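Local coordinates for protein cerato-platanin 1 (Moniliophthora perniciosa, PDB 3SUJ) that is a secreted fungal cerato-platanin that binds zinc and whose biological function remains to be established, at residues 96-99 against 104-107. Numbering follows the deposited sequence. Where two conformers were deposited one is given.
With NA (sodium ion), chain H.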
# COMPACT_ATOMS: atom_id res chain seq x y z
N ALA A 96 5.64 3.73 -5.19
CA ALA A 96 5.02 2.49 -5.59
C ALA A 96 4.17 2.67 -6.83
O ALA A 96 4.22 1.86 -7.76
CB ALA A 96 4.23 2.00 -4.45
N MET A 97 3.37 3.77 -6.89
CA MET A 97 2.53 3.96 -8.03
C MET A 97 3.35 4.33 -9.28
O MET A 97 2.97 3.92 -10.38
CB MET A 97 1.42 4.99 -7.73
CG MET A 97 0.41 5.05 -8.90
SD MET A 97 -1.05 5.97 -8.39
CE MET A 97 -1.94 6.11 -9.91
N ASP A 98 4.43 5.08 -9.10
CA ASP A 98 5.33 5.34 -10.21
C ASP A 98 5.95 4.01 -10.70
O ASP A 98 6.05 3.84 -11.94
CB ASP A 98 6.42 6.30 -9.79
CG ASP A 98 6.02 7.78 -10.00
OD1 ASP A 98 5.19 8.07 -10.82
OD2 ASP A 98 6.64 8.63 -9.31
N ASP A 99 6.31 3.12 -9.80
CA ASP A 99 6.90 1.79 -10.16
C ASP A 99 5.85 1.07 -11.04
O ASP A 99 6.15 0.52 -12.09
CB ASP A 99 7.25 1.00 -8.90
CG ASP A 99 8.55 1.46 -8.27
OD1 ASP A 99 9.18 2.38 -8.79
OD2 ASP A 99 8.92 0.90 -7.22
N ARG A 104 4.15 7.46 -14.02
CA ARG A 104 2.98 8.25 -14.39
C ARG A 104 2.01 8.41 -13.23
O ARG A 104 0.82 8.71 -13.49
CB ARG A 104 2.29 7.56 -15.56
CG ARG A 104 3.17 7.48 -16.79
CD ARG A 104 2.50 6.72 -17.91
NE ARG A 104 1.51 7.62 -18.44
CZ ARG A 104 0.42 7.23 -19.10
NH1 ARG A 104 0.21 5.96 -19.27
NH2 ARG A 104 -0.41 8.16 -19.55
N ALA A 105 2.46 8.32 -12.01
CA ALA A 105 1.53 8.40 -10.87
C ALA A 105 0.78 9.76 -10.83
O ALA A 105 -0.41 9.83 -10.77
CB ALA A 105 2.25 8.22 -9.60
N GLU A 106 1.49 10.83 -10.74
CA GLU A 106 0.95 12.19 -10.80
C GLU A 106 0.13 12.47 -12.03
O GLU A 106 -1.01 12.99 -11.92
CB GLU A 106 2.10 13.21 -10.66
CG GLU A 106 1.68 14.68 -10.48
CD GLU A 106 2.88 15.59 -10.06
OE1 GLU A 106 4.10 15.20 -10.03
OE2 GLU A 106 2.60 16.74 -9.68
N GLU A 107 0.58 12.09 -13.21
CA GLU A 107 -0.21 12.29 -14.37
C GLU A 107 -1.56 11.59 -14.34
O GLU A 107 -2.62 12.16 -14.59
CB GLU A 107 0.62 11.80 -15.58
CG GLU A 107 -0.17 11.77 -16.81
CD GLU A 107 0.40 10.87 -17.90
OE1 GLU A 107 1.57 10.40 -17.81
OE2 GLU A 107 -0.33 10.64 -18.87
NA NA H . 5.25 16.78 -9.52
O HOH W 1 4.50 10.73 -11.27
O HOH W 2 3.79 18.58 -9.40
O HOH W 3 7.08 15.98 -9.09
O HOH W 4 5.74 17.30 -11.29
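Carboxylate oxygen OD1 of D98 takes two donors at the start of helix 105-108. A105 N reaches OD1 of D98 at 3.0 Å, with an N-H...O angle of 159° and an approach nearly along the acceptor's C-O axis. Water 1 donates to D98 OD1 at 2.8 Å and accepts from E106 N, so one carboxylate oxygen serves two successive amides of the helix's first turn, one directly and one through solvent. The other oxygen, OD2, forms a salt bridge with K94, so both carboxylate oxygens are engaged. Replacing D98 by an alanine would probably leave the A105 amide without this acceptor, water 1 without one of its anchors and K94 without this counter-charge.

These bonds join the short helices 94-101 and 105-108, consecutive elements before strand 111-118 in the double-psi beta-barrel fold of cerato-platanins. Beside the polar grip, the A105 methyl rests against the extended M97 chain, whose CG, anti to the backbone N (chi1 -173°), lies 3.7 Å from CB of A105; both residues also touch Y7 of strand 3-7. At the N-cap position, R104 turns its guanidinium side-on to E107: NE meets OE1 and NH2 meets OE2, both from above the carboxylate plane. The exposed E106 binds a sodium ion through OE1 at 2.0 Å and, more distantly, OE2, with three waters as further ligands.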